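Local coordinates for protein cysteine hydrolase (Staphylococcus aureus, PDB 6KUA) that probably hydrolyses nicotinamide to nicotinic acid and ammonia, as a nicotinamidase of the isochorismatase family of cysteine hydrolases, at residues A[102-106]-A[107-111]; A[168-171]-A[172-176]. All blocks are in the same frame, centred on the assembly; numbering follows the deposited sequence.

In the fold
Contact 1 (102-106 with 107-111) lies at the end of an edge strand of the parallel sheet, its centre about 11 Å from that of the chain, whereas contact 2 (168-171 with 172-176) lies farther out, its centre at about 16 Å, within the last helix, 164-176. They do not touch, their nearest atoms being about 11 Å apart, but both pack against helix 137-147 and reach the same neighbouring subunit. Contact 1 has no exposed touching residue; three of the eight in contact 2 are exposed. Contact 1 is mainly polar, a lysine held by carbonyls and D10, with waters in a bend and R106 against F111; contact 2 combines regular helical bonds with aromatic and apolar packing.

Contact 1 (A[102-106]-A[107-111]); sequences IDKTR and YDSFF
K104 reaches along the bend that follows strand 99-104 and meets Y107 and S109, the tightly packed part of this local contact. Its CG sits between the backbone N and the carbonyl carbon (chi1 64°), and a turn about the CD-CE bond (chi4 79°) brings NZ to two successive carbonyls. NZ donates to Y107 O at 3.0 Å, approaching from above that carbonyl plane rather than along a lone pair. It also donates to R106 O, at 3.1 Å and closer to the plane, and forms a salt bridge with D10. Lower on the chain, CD of K104 lies 3.7 Å from CA of S109, with S109 OG alongside. S109 OG in turn shares a hydrogen bond with T141 OG1, on helix 137-147.

The other side is partly exposed and bridged by water. R106 and F111 extend alongside each other in the same direction, with CG of R106 3.6 Å from CD2 of F111 and the guanidinium and ring planes 28° apart. R106 folds back so that NH2 donates to T105 O at 3.0 Å, while NH1 forms a salt bridge to E121 of a third subunit. Between the two arms, one water accepts from R106 N at 3.0 Å and donates to the carbonyls of D108 and F111; another links T105 OG1 to F111 O. Beyond them, D108 OD1 accepts from F110 N at 2.8 Å, an Asx turn within the type I turn 108-111, and D108 OD2 is hydrogen-bonded to S144 OG.

The ring of Y107 meets H140 edge-to-face, and its hydroxyl forms a hydrogen bond with S177 O of a second subunit; a zinc ion lies about 6 Å from this side chain. K104 also touches C137, consistent with the Asp-Lys-Cys catalytic triad of nicotinamidases.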
loop_
_atom_site.group_PDB
_atom_site.type_symbol
_atom_site.label_atom_id
_atom_site.label_comp_id
_atom_site.label_asym_id
_atom_site.label_seq_id
_atom_site.Cartn_x
_atom_site.Cartn_y
_atom_site.Cartn_z
ATOM N N ILE A 102 2.239 14.995 11.124
ATOM C CA ILE A 102 2.218 14.320 9.836
ATOM C C ILE A 102 1.129 14.976 9.000
ATOM O O ILE A 102 -0.020 15.058 9.448
ATOM C CB ILE A 102 1.954 12.813 10.002
ATOM C CG1 ILE A 102 3.153 12.138 10.680
ATOM C CG2 ILE A 102 1.618 12.155 8.666
ATOM C CD1 ILE A 102 3.091 10.647 10.650
ATOM N N ASP A 103 1.495 15.476 7.812
ATOM C CA ASP A 103 0.520 15.968 6.840
ATOM C C ASP A 103 -0.071 14.805 6.057
ATOM O O ASP A 103 0.648 13.892 5.643
ATOM C CB ASP A 103 1.158 16.937 5.839
ATOM C CG ASP A 103 1.787 18.143 6.491
ATOM O OD1 ASP A 103 1.164 18.763 7.389
ATOM O OD2 ASP A 103 2.913 18.487 6.074
ATOM N N LYS A 104 -1.379 14.843 5.846
ATOM C CA LYS A 104 -2.065 13.807 5.088
ATOM C C LYS A 104 -2.903 14.459 3.997
ATOM O O LYS A 104 -3.302 15.618 4.119
ATOM C CB LYS A 104 -2.954 12.925 5.990
ATOM C CG LYS A 104 -4.114 13.634 6.682
ATOM C CD LYS A 104 -4.785 12.675 7.655
ATOM C CE LYS A 104 -5.938 13.306 8.414
ATOM N NZ LYS A 104 -7.187 13.384 7.617
ATOM N N THR A 105 -3.129 13.716 2.908
ATOM C CA THR A 105 -3.842 14.241 1.750
ATOM C C THR A 105 -5.244 13.661 1.589
ATOM O O THR A 105 -6.023 14.188 0.790
ATOM C CB THR A 105 -3.028 14.006 0.456
ATOM O OG1 THR A 105 -2.762 12.604 0.260
ATOM C CG2 THR A 105 -1.688 14.779 0.501
ATOM N N ARG A 106 -5.589 12.602 2.313
ATOM C CA ARG A 106 -6.941 12.046 2.310
ATOM C C ARG A 106 -7.446 11.979 3.745
ATOM O O ARG A 106 -6.731 12.323 4.693
ATOM C CB ARG A 106 -6.983 10.659 1.646
ATOM C CG ARG A 106 -6.587 10.614 0.148
ATOM C CD ARG A 106 -7.537 11.401 -0.768
ATOM N NE ARG A 106 -7.122 11.361 -2.179
ATOM C CZ ARG A 106 -6.383 12.298 -2.785
ATOM N NH1 ARG A 106 -6.057 12.166 -4.068
ATOM N NH2 ARG A 106 -5.960 13.375 -2.118
ATOM N N TYR A 107 -8.696 11.537 3.907
ATOM C CA TYR A 107 -9.234 11.345 5.254
ATOM C C TYR A 107 -8.387 10.356 6.051
ATOM O O TYR A 107 -8.125 10.570 7.241
ATOM C CB TYR A 107 -10.675 10.837 5.193
ATOM C CG TYR A 107 -11.620 11.604 4.279
ATOM C CD1 TYR A 107 -11.883 12.952 4.480
ATOM C CD2 TYR A 107 -12.271 10.957 3.234
ATOM C CE1 TYR A 107 -12.760 13.646 3.640
ATOM C CE2 TYR A 107 -13.150 11.626 2.399
ATOM C CZ TYR A 107 -13.394 12.967 2.610
ATOM O OH TYR A 107 -14.265 13.625 1.772
ATOM N N ASP A 108 -7.974 9.253 5.411
ATOM C CA ASP A 108 -7.252 8.169 6.074
ATOM C C ASP A 108 -5.834 8.616 6.411
ATOM O O ASP A 108 -5.039 8.910 5.518
ATOM C CB ASP A 108 -7.243 6.945 5.156
ATOM C CG ASP A 108 -6.374 5.787 5.666
ATOM O OD1 ASP A 108 -5.796 5.833 6.785
ATOM O OD2 ASP A 108 -6.281 4.790 4.912
ATOM N N SER A 109 -5.507 8.606 7.702
ATOM C CA SER A 109 -4.207 9.072 8.182
ATOM C C SER A 109 -3.043 8.222 7.678
ATOM O O SER A 109 -1.892 8.680 7.728
ATOM C CB SER A 109 -4.207 9.078 9.711
ATOM O OG SER A 109 -5.141 10.023 10.234
ATOM N N PHE A 110 -3.304 6.998 7.215
ATOM C CA PHE A 110 -2.250 6.123 6.715
ATOM C C PHE A 110 -2.016 6.256 5.211
ATOM O O PHE A 110 -0.987 5.781 4.718
ATOM C CB PHE A 110 -2.574 4.659 7.022
ATOM C CG PHE A 110 -2.562 4.319 8.491
ATOM C CD1 PHE A 110 -3.665 4.590 9.296
ATOM C CD2 PHE A 110 -1.448 3.719 9.067
ATOM C CE1 PHE A 110 -3.659 4.254 10.662
ATOM C CE2 PHE A 110 -1.429 3.389 10.436
ATOM C CZ PHE A 110 -2.535 3.659 11.227
ATOM N N PHE A 111 -2.938 6.871 4.472
ATOM C CA PHE A 111 -2.818 6.894 3.018
ATOM C C PHE A 111 -1.764 7.895 2.575
ATOM O O PHE A 111 -1.819 9.071 2.941
ATOM C CB PHE A 111 -4.156 7.219 2.366
ATOM C CG PHE A 111 -4.110 7.107 0.876
ATOM C CD1 PHE A 111 -4.154 5.865 0.266
ATOM C CD2 PHE A 111 -3.948 8.237 0.088
ATOM C CE1 PHE A 111 -4.080 5.753 -1.111
ATOM C CE2 PHE A 111 -3.870 8.127 -1.296
ATOM C CZ PHE A 111 -3.938 6.895 -1.888
HETATM O O HOH W 1 -1.149 11.773 2.094
HETATM O O HOH W 2 -3.761 10.685 3.755
#

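Contact 2 (A[168-171]-A[172-176])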
loop_
_atom_site.group_PDB
_atom_site.type_symbol
_atom_site.label_atom_id
_atom_site.label_comp_id
_atom_site.label_asym_id
_atom_site.label_seq_id
_atom_site.Cartn_x
_atom_site.Cartn_y
_atom_site.Cartn_z
ATOM N N GLU A 168 -22.807 7.482 16.226
ATOM C CA GLU A 168 -23.206 6.215 16.841
ATOM C C GLU A 168 -22.977 5.035 15.898
ATOM O O GLU A 168 -22.565 3.953 16.341
ATOM C CB GLU A 168 -24.673 6.279 17.281
ATOM C CG GLU A 168 -24.911 7.218 18.479
ATOM C CD GLU A 168 -26.392 7.495 18.767
ATOM O OE1 GLU A 168 -26.711 7.866 19.925
ATOM O OE2 GLU A 168 -27.234 7.362 17.845
ATOM N N TRP A 169 -23.269 5.208 14.603
ATOM C CA TRP A 169 -22.984 4.143 13.642
ATOM C C TRP A 169 -21.520 3.721 13.716
ATOM O O TRP A 169 -21.199 2.529 13.764
ATOM C CB TRP A 169 -23.322 4.579 12.202
ATOM C CG TRP A 169 -22.904 3.481 11.272
ATOM C CD1 TRP A 169 -23.629 2.368 10.942
ATOM C CD2 TRP A 169 -21.618 3.321 10.653
ATOM N NE1 TRP A 169 -22.887 1.548 10.130
ATOM C CE2 TRP A 169 -21.648 2.108 9.938
ATOM C CE3 TRP A 169 -20.448 4.106 10.612
ATOM C CZ2 TRP A 169 -20.553 1.646 9.200
ATOM C CZ3 TRP A 169 -19.353 3.633 9.889
ATOM C CH2 TRP A 169 -19.419 2.418 9.190
ATOM N N ALA A 170 -20.614 4.701 13.729
ATOM C CA ALA A 170 -19.187 4.405 13.613
ATOM C C ALA A 170 -18.644 3.764 14.886
ATOM O O ALA A 170 -17.783 2.876 14.818
ATOM C CB ALA A 170 -18.419 5.683 13.251
ATOM N N LEU A 171 -19.153 4.175 16.057
ATOM C CA LEU A 171 -18.696 3.568 17.303
ATOM C C LEU A 171 -19.039 2.084 17.343
ATOM O O LEU A 171 -18.235 1.276 17.821
ATOM C CB LEU A 171 -19.286 4.300 18.512
ATOM C CG LEU A 171 -18.760 5.724 18.779
ATOM C CD1 LEU A 171 -19.466 6.351 19.965
ATOM C CD2 LEU A 171 -17.252 5.754 18.994
ATOM N N ALA A 172 -20.223 1.703 16.838
ATOM C CA ALA A 172 -20.569 0.284 16.789
ATOM C C ALA A 172 -19.754 -0.444 15.728
ATOM O O ALA A 172 -19.332 -1.581 15.941
ATOM C CB ALA A 172 -22.072 0.094 16.531
ATOM N N HIS A 173 -19.531 0.196 14.574
ATOM C CA HIS A 173 -18.641 -0.372 13.569
ATOM C C HIS A 173 -17.269 -0.665 14.163
ATOM O O HIS A 173 -16.748 -1.778 14.022
ATOM C CB HIS A 173 -18.526 0.576 12.373
ATOM C CG HIS A 173 -17.793 -0.008 11.206
ATOM N ND1 HIS A 173 -18.386 -0.877 10.315
ATOM C CD2 HIS A 173 -16.512 0.145 10.788
ATOM C CE1 HIS A 173 -17.511 -1.213 9.382
ATOM N NE2 HIS A 173 -16.360 -0.620 9.653
ATOM N N PHE A 174 -16.678 0.313 14.864
ATOM C CA PHE A 174 -15.363 0.074 15.462
ATOM C C PHE A 174 -15.399 -1.148 16.373
ATOM O O PHE A 174 -14.484 -1.978 16.354
ATOM C CB PHE A 174 -14.879 1.295 16.258
ATOM C CG PHE A 174 -14.810 2.573 15.477
ATOM C CD1 PHE A 174 -14.520 2.581 14.120
ATOM C CD2 PHE A 174 -15.015 3.791 16.125
ATOM C CE1 PHE A 174 -14.446 3.794 13.411
ATOM C CE2 PHE A 174 -14.961 5.004 15.425
ATOM C CZ PHE A 174 -14.679 5.007 14.065
ATOM N N LYS A 175 -16.467 -1.282 17.161
ATOM C CA LYS A 175 -16.569 -2.377 18.121
ATOM C C LYS A 175 -16.863 -3.703 17.423
ATOM O O LYS A 175 -16.177 -4.700 17.663
ATOM C CB LYS A 175 -17.653 -2.036 19.147
ATOM C CG LYS A 175 -17.826 -3.025 20.316
ATOM C CD LYS A 175 -18.874 -2.480 21.311
ATOM C CE LYS A 175 -19.669 -3.601 21.999
ATOM N NZ LYS A 175 -20.751 -4.149 21.117
ATOM N N ASN A 176 -17.851 -3.728 16.522
ATOM C CA ASN A 176 -18.381 -4.989 16.013
ATOM C C ASN A 176 -17.645 -5.506 14.778
ATOM O O ASN A 176 -17.563 -6.721 14.585
ATOM C CB ASN A 176 -19.886 -4.842 15.702
ATOM C CG ASN A 176 -20.687 -4.314 16.910
ATOM O OD1 ASN A 176 -20.448 -4.721 18.034
ATOM N ND2 ASN A 176 -21.613 -3.398 16.671
#
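W169 and H173, one helical turn apart, form an offset pair, tilted 23° and displaced so that little of one ring covers the other, with the centroids of the tryptophan six-membered ring and the imidazole 4.7 Å apart. CH2 of W169 stands over the imidazole face, 3.5 Å from CG of H173. In return, CB of H173 sits over the tryptophan face, 3.9 Å from the centroid of its six-membered ring, a CH-pi contact. Both residues hold CG anti to the backbone N (chi1 176° and -172°), which sends the two rings off the helix in step.

A170, L171 and F174 make the apolar side. A170 O lies under one face of the F174 ring, toward its rim, 3.1 Å from F174 CG, and accepts a hydrogen bond from F174 N at 2.8 Å. CB of A170 touches F174 CZ at 3.9 Å, and the L171 and F174 side chains run aslant, CD2 to CD2 at 4.1 Å.

H173 NE2 and W169 NE1 form hydrogen bonds with H140 NE2 and D135 OD2 of the second subunit, and W169 stacks on W169 of that subunit. The chemistry thus divides the work: L171 and F174 pack on strand 151-160 and F174 also on helix 137-147, while W169 and H173 also touch L139 of their own chain but turn their ring nitrogens to the second subunit.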